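Local coordinates for group II chitinase (Ostrinia furnacalis, PDB 6JAV), which is a group II chitinase whose catalytic domain 1, a family 18 glycoside hydrolase module, probably cleaves chitin internally, at residues 10-15 with 38-43; 68-73 with 118-123. All coordinates share one frame; numbering follows the deposited sequence.

Contact 1. Residues 10-15 with 38-43; sequences VCYYTN and HIVYGF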
loop_
_atom_site.group_PDB
_atom_site.type_symbol
_atom_site.label_atom_id
_atom_site.label_comp_id
_atom_site.label_asym_id
_atom_site.label_seq_id
_atom_site.Cartn_x
_atom_site.Cartn_y
_atom_site.Cartn_z
ATOM N N VAL A 10 6.089 8.033 -0.013
ATOM C CA VAL A 10 5.378 7.643 -1.221
ATOM C C VAL A 10 3.901 7.517 -0.869
ATOM O O VAL A 10 3.518 6.691 -0.028
ATOM C CB VAL A 10 5.929 6.316 -1.775
ATOM C CG1 VAL A 10 5.167 5.878 -3.003
ATOM C CG2 VAL A 10 7.435 6.424 -2.106
ATOM N N CYS A 11 3.064 8.348 -1.490
ATOM C CA CYS A 11 1.641 8.406 -1.166
ATOM C C CYS A 11 0.841 7.807 -2.307
ATOM O O CYS A 11 0.950 8.279 -3.448
ATOM C CB CYS A 11 1.191 9.856 -1.036
ATOM S SG CYS A 11 1.973 10.772 0.304
ATOM N N TYR A 12 0.006 6.810 -2.011
ATOM C CA TYR A 12 -0.911 6.295 -3.024
ATOM C C TYR A 12 -2.182 7.134 -3.086
ATOM O O TYR A 12 -2.800 7.440 -2.058
ATOM C CB TYR A 12 -1.249 4.807 -2.795
ATOM C CG TYR A 12 -0.170 3.868 -3.303
ATOM C CD1 TYR A 12 0.922 3.535 -2.490
ATOM C CD2 TYR A 12 -0.217 3.373 -4.595
ATOM C CE1 TYR A 12 1.961 2.722 -2.968
ATOM C CE2 TYR A 12 0.807 2.555 -5.077
ATOM C CZ TYR A 12 1.881 2.255 -4.255
ATOM O OH TYR A 12 2.892 1.420 -4.718
ATOM N N TYR A 13 -2.557 7.491 -4.303
ATOM C CA TYR A 13 -3.810 8.146 -4.653
ATOM C C TYR A 13 -4.702 7.081 -5.296
ATOM O O TYR A 13 -4.207 6.209 -6.022
ATOM C CB TYR A 13 -3.493 9.275 -5.672
ATOM C CG TYR A 13 -4.750 9.828 -6.286
ATOM C CD1 TYR A 13 -5.483 10.811 -5.644
ATOM C CD2 TYR A 13 -5.250 9.289 -7.458
ATOM C CE1 TYR A 13 -6.707 11.265 -6.197
ATOM C CE2 TYR A 13 -6.430 9.737 -8.001
ATOM C CZ TYR A 13 -7.149 10.699 -7.357
ATOM O OH TYR A 13 -8.349 11.104 -7.926
ATOM N N THR A 14 -6.009 7.129 -5.042
ATOM C CA THR A 14 -6.932 6.151 -5.608
ATOM C C THR A 14 -8.038 6.868 -6.379
ATOM O O THR A 14 -8.687 7.785 -5.848
ATOM C CB THR A 14 -7.501 5.167 -4.555
ATOM O OG1 THR A 14 -8.338 5.847 -3.590
ATOM C CG2 THR A 14 -6.369 4.471 -3.791
ATOM N N ASN A 15 -8.235 6.483 -7.642
ATOM C CA ASN A 15 -9.268 7.177 -8.414
ATOM C C ASN A 15 -10.676 6.887 -7.903
ATOM O O ASN A 15 -11.564 7.752 -8.013
ATOM C CB ASN A 15 -9.096 6.989 -9.929
ATOM C CG ASN A 15 -9.220 5.550 -10.383
ATOM O OD1 ASN A 15 -9.507 4.648 -9.600
ATOM N ND2 ASN A 15 -9.042 5.324 -11.698
ATOM N N HIS A 38 6.492 11.586 -3.425
ATOM C CA HIS A 38 6.109 10.821 -4.604
ATOM C C HIS A 38 4.628 10.528 -4.460
ATOM O O HIS A 38 4.154 10.237 -3.348
ATOM C CB HIS A 38 6.854 9.479 -4.660
ATOM C CG HIS A 38 8.333 9.616 -4.892
ATOM N ND1 HIS A 38 9.193 10.152 -3.958
ATOM C CD2 HIS A 38 9.093 9.287 -5.963
ATOM C CE1 HIS A 38 10.424 10.164 -4.449
ATOM N NE2 HIS A 38 10.388 9.655 -5.669
ATOM N N ILE A 39 3.876 10.665 -5.545
ATOM C CA ILE A 39 2.477 10.258 -5.575
ATOM C C ILE A 39 2.363 9.158 -6.605
ATOM O O ILE A 39 2.915 9.282 -7.708
ATOM C CB ILE A 39 1.554 11.432 -5.954
ATOM C CG1 ILE A 39 1.584 12.483 -4.847
ATOM C CG2 ILE A 39 0.137 10.915 -6.192
ATOM C CD1 ILE A 39 1.088 13.863 -5.304
ATOM N N VAL A 40 1.665 8.079 -6.251
ATOM C CA VAL A 40 1.455 6.958 -7.158
ATOM C C VAL A 40 -0.038 6.826 -7.416
ATOM O O VAL A 40 -0.828 6.683 -6.473
ATOM C CB VAL A 40 2.036 5.651 -6.609
ATOM C CG1 VAL A 40 1.802 4.545 -7.642
ATOM C CG2 VAL A 40 3.515 5.809 -6.323
ATOM N N TYR A 41 -0.423 6.860 -8.689
ATOM C CA TYR A 41 -1.832 6.877 -9.071
ATOM C C TYR A 41 -2.343 5.449 -9.224
ATOM O O TYR A 41 -1.913 4.725 -10.133
ATOM C CB TYR A 41 -1.932 7.611 -10.415
ATOM C CG TYR A 41 -3.336 7.932 -10.868
ATOM C CD1 TYR A 41 -4.221 6.934 -11.262
ATOM C CD2 TYR A 41 -3.753 9.262 -10.933
ATOM C CE1 TYR A 41 -5.513 7.246 -11.685
ATOM C CE2 TYR A 41 -5.016 9.587 -11.375
ATOM C CZ TYR A 41 -5.900 8.580 -11.724
ATOM O OH TYR A 41 -7.173 8.917 -12.146
ATOM N N GLY A 42 -3.298 5.048 -8.390
ATOM C CA GLY A 42 -3.901 3.723 -8.482
ATOM C C GLY A 42 -5.291 3.816 -9.096
ATOM O O GLY A 42 -6.133 4.587 -8.614
ATOM N N PHE A 43 -5.543 3.046 -10.161
ATOM C CA PHE A 43 -4.627 2.163 -10.884
ATOM C C PHE A 43 -5.002 2.239 -12.362
ATOM O O PHE A 43 -6.170 2.506 -12.717
ATOM C CB PHE A 43 -4.861 0.699 -10.488
ATOM C CG PHE A 43 -4.385 0.355 -9.112
ATOM C CD1 PHE A 43 -3.044 0.209 -8.860
ATOM C CD2 PHE A 43 -5.288 0.185 -8.078
ATOM C CE1 PHE A 43 -2.584 -0.114 -7.586
ATOM C CE2 PHE A 43 -4.844 -0.133 -6.802
ATOM C CZ PHE A 43 -3.488 -0.278 -6.560
HETATM O O HOH W 1 -8.523 2.227 -10.298
#

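Contact 2. Residues 68-73 with 118-123; sequences RVVEYK and YGFDGL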
loop_
_atom_site.group_PDB
_atom_site.type_symbol
_atom_site.label_atom_id
_atom_site.label_comp_id
_atom_site.label_asym_id
_atom_site.label_seq_id
_atom_site.Cartn_x
_atom_site.Cartn_y
_atom_site.Cartn_z
ATOM N N ARG A 68 -4.803 15.985 -13.595
ATOM C CA ARG A 68 -4.945 16.710 -12.349
ATOM C C ARG A 68 -4.073 16.134 -11.239
ATOM O O ARG A 68 -3.854 16.827 -10.238
ATOM C CB ARG A 68 -6.424 16.733 -11.946
ATOM C CG ARG A 68 -7.241 17.710 -12.834
ATOM C CD ARG A 68 -8.688 17.308 -12.824
ATOM N NE ARG A 68 -9.273 17.479 -11.503
ATOM C CZ ARG A 68 -10.531 17.162 -11.201
ATOM N NH1 ARG A 68 -11.343 16.649 -12.129
ATOM N NH2 ARG A 68 -10.984 17.380 -9.979
ATOM N N VAL A 69 -3.627 14.874 -11.327
ATOM C CA VAL A 69 -2.640 14.385 -10.365
ATOM C C VAL A 69 -1.211 14.664 -10.845
ATOM O O VAL A 69 -0.331 15.027 -10.041
ATOM C CB VAL A 69 -2.910 12.893 -10.088
ATOM C CG1 VAL A 69 -1.882 12.321 -9.097
ATOM C CG2 VAL A 69 -4.308 12.738 -9.480
ATOM N N VAL A 70 -0.966 14.534 -12.160
ATOM C CA VAL A 70 0.327 14.917 -12.724
ATOM C C VAL A 70 0.632 16.401 -12.472
ATOM O O VAL A 70 1.803 16.797 -12.445
ATOM C CB VAL A 70 0.358 14.484 -14.207
ATOM C CG1 VAL A 70 1.526 15.118 -14.952
ATOM C CG2 VAL A 70 0.434 12.949 -14.296
ATOM N N GLU A 71 -0.398 17.227 -12.250
ATOM C CA GLU A 71 -0.236 18.601 -11.786
ATOM C C GLU A 71 0.788 18.735 -10.671
ATOM O O GLU A 71 1.523 19.732 -10.602
ATOM C CB GLU A 71 -1.594 19.084 -11.244
ATOM C CG GLU A 71 -1.538 20.199 -10.194
ATOM C CD GLU A 71 -1.323 21.521 -10.885
ATOM O OE1 GLU A 71 -1.436 21.511 -12.142
ATOM O OE2 GLU A 71 -1.012 22.527 -10.197
ATOM N N TYR A 72 0.857 17.748 -9.783
ATOM C CA TYR A 72 1.702 17.885 -8.601
ATOM C C TYR A 72 3.195 17.836 -8.905
ATOM O O TYR A 72 3.995 18.187 -8.021
ATOM C CB TYR A 72 1.274 16.894 -7.502
ATOM C CG TYR A 72 -0.033 17.353 -6.900
ATOM C CD1 TYR A 72 -0.054 18.277 -5.865
ATOM C CD2 TYR A 72 -1.255 16.937 -7.414
ATOM C CE1 TYR A 72 -1.250 18.754 -5.336
ATOM C CE2 TYR A 72 -2.459 17.413 -6.892
ATOM C CZ TYR A 72 -2.449 18.316 -5.861
ATOM O OH TYR A 72 -3.644 18.752 -5.371
ATOM N N LYS A 73 3.597 17.483 -10.134
ATOM C CA LYS A 73 5.004 17.658 -10.517
ATOM C C LYS A 73 5.454 19.110 -10.345
ATOM O O LYS A 73 6.646 19.369 -10.151
ATOM C CB LYS A 73 5.243 17.229 -11.967
ATOM C CG LYS A 73 4.942 15.749 -12.265
ATOM C CD LYS A 73 5.433 15.339 -13.664
ATOM C CE LYS A 73 4.950 16.243 -14.765
ATOM N NZ LYS A 73 5.268 15.690 -16.135
ATOM N N TYR A 118 0.646 11.122 -20.955
ATOM C CA TYR A 118 -0.019 11.786 -19.847
ATOM C C TYR A 118 0.926 12.510 -18.904
ATOM O O TYR A 118 0.454 13.126 -17.942
ATOM C CB TYR A 118 -0.913 10.797 -19.093
ATOM C CG TYR A 118 -1.966 10.274 -20.015
ATOM C CD1 TYR A 118 -3.020 11.096 -20.425
ATOM C CD2 TYR A 118 -1.890 8.996 -20.542
ATOM C CE1 TYR A 118 -3.983 10.625 -21.304
ATOM C CE2 TYR A 118 -2.857 8.517 -21.434
ATOM C CZ TYR A 118 -3.898 9.353 -21.811
ATOM O OH TYR A 118 -4.864 8.921 -22.680
ATOM N N GLY A 119 2.233 12.468 -19.148
ATOM C CA GLY A 119 3.175 13.223 -18.342
ATOM C C GLY A 119 3.611 12.558 -17.057
ATOM O O GLY A 119 4.152 13.238 -16.181
ATOM N N PHE A 120 3.406 11.251 -16.915
ATOM C CA PHE A 120 3.838 10.585 -15.689
ATOM C C PHE A 120 5.354 10.468 -15.646
ATOM O O PHE A 120 6.020 10.341 -16.681
ATOM C CB PHE A 120 3.229 9.186 -15.609
ATOM C CG PHE A 120 1.762 9.176 -15.247
ATOM C CD1 PHE A 120 1.360 9.399 -13.928
ATOM C CD2 PHE A 120 0.779 8.946 -16.223
ATOM C CE1 PHE A 120 0.010 9.386 -13.580
ATOM C CE2 PHE A 120 -0.585 8.940 -15.878
ATOM C CZ PHE A 120 -0.958 9.167 -14.558
ATOM N N ASP A 121 5.902 10.512 -14.428
ATOM C CA ASP A 121 7.335 10.393 -14.192
ATOM C C ASP A 121 7.812 8.954 -14.097
ATOM O O ASP A 121 9.022 8.729 -14.047
ATOM C CB ASP A 121 7.715 11.058 -12.866
ATOM C CG ASP A 121 7.631 12.549 -12.917
ATOM O OD1 ASP A 121 8.182 13.155 -13.888
ATOM O OD2 ASP A 121 7.036 13.125 -11.988
ATOM N N GLY A 122 6.908 7.985 -14.057
ATOM C CA GLY A 122 7.344 6.603 -13.908
ATOM C C GLY A 122 6.153 5.670 -13.831
ATOM O O GLY A 122 4.987 6.090 -13.854
ATOM N N LEU A 123 6.479 4.379 -13.739
ATOM C CA LEU A 123 5.528 3.285 -13.652
ATOM C C LEU A 123 5.777 2.552 -12.340
ATOM O O LEU A 123 6.931 2.314 -11.972
ATOM C CB LEU A 123 5.781 2.306 -14.809
ATOM C CG LEU A 123 4.837 1.103 -14.883
ATOM C CD1 LEU A 123 3.412 1.513 -15.131
ATOM C CD2 LEU A 123 5.304 0.161 -16.017
#

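Contact 1. Residues 10-15 with 38-43
Val40 lies against one face of the Tyr12 ring, and this is the tight part of the contact. Its CB makes a CH-pi contact 4.0 Å from the ring centroid. Val40 CG1 meets Tyr12 CE2 at 3.4 Å, while Val40 CG2 packs on Val10 CG1. On the other side of the sheet, Tyr13 and Tyr41 run side by side. Both rings have CG anti to the backbone N (chi1 169° and -170°). Their planes are 46° apart, and Tyr13 CE2 approaches Tyr41 CE2 to 3.7 Å.

Five backbone hydrogen bonds join the parallel strands in regular order, from Cys11 N to His38 O (2.9 Å) through to Asn15 N to Gly42 O (3.0 Å). The side chains touch less at the ends. At one, the partly exposed His38 touches Val10 mainly through CB, and its ring meets Trp192 edge-to-face. At the other, Phe43 is partly exposed, and a bridging water donates to Asn15 OD1 (2.7 Å) and accepts from Phe43 N, the nitrogen of the cis Gly42-Phe43 peptide. Asp60 binds both Asn15 ND2 and Tyr41 OH.

These are adjacent inner strands of the family 18 TIM barrel. Tyr12 reaches Asp124 through its hydroxyl, and Cys11 is disulfide-bonded to Cys36. Strand 342-346 flanks 10-14, strand 78-84 flanks 38-43, and helix 65-70 packs over Tyr13, Ile39 and Tyr41.

Contact 2. Residues 68-73 with 118-123
Val70 CG2 sits over one face of the Phe120 ring, 3.6 Å above its plane and displaced toward the rim. The methyl makes a CH-pi contact, with Phe120 CE1 and CD1 its nearest ring atoms. The two side chains cross at about a right angle. Tyr66 meets Phe120 edge-to-face, and Leu81, Leu115 and Tyr41 also touch this side chain, so the ring is buried. The Tyr118 ring packs instead with Tyr61, Tyr66 and Phe114.

The other methyl of Val70 turns to the backbone. CG1 is anti to the backbone N (chi1 167°) and rests 3.5 Å from Gly119 O. Gly119 is the C-prime residue of the Schellman motif that ends helix 101-118. Its positive phi, 84°, is one that glycine readily adopts, and Val70 lies close against it.

Lys73 comes in beside this turn. Its chain bends at chi3 (-52°), which carries the ammonium group round to the glycine carbonyl. NZ donates to Gly119 O at 2.7 Å, in the carbonyl plane and on a lone pair. Nearer its backbone, the lysine chain passes Asp121, with Lys73 CD 3.2 Å from Asp121 OD2. Asp121 opens the DGxDxDxE signature of the family, and its OD2 accepts from Val79 N.

Lys73 NZ and Asp121 OD1 are 4.5 Å apart, beyond a salt bridge. The two charges may still attract each other at this range, while the ammonium group donates to the carbonyl of the residue that follows the helix. The C-terminal end of a helix carries a partial negative charge, so it would probably attract the ammonium group. The contact thus joins one methyl-on-ring contact to a lysine bond near the surface.

Contact 1 is a core contact between two parallel barrel strands. Contact 2 is a surface contact, where the end of helix 65-70 meets the turn from helix 101-118 into strand 122-126. Their centres are about 10 Å apart, and Val69 and Tyr72 join them. Val69 CG2 packs 3.7 Å from Tyr41 CE2, and Tyr72 CB lies 3.7 Å from Ile39 CD1. The helix side of the strand pair in contact 1 is thus partly covered by segment 68-73. Contact 1 relies on a ladder of backbone bonds with apolar and aromatic packing. Contact 2 has a single lysine-to-carbonyl bond and one methyl-on-ring contact.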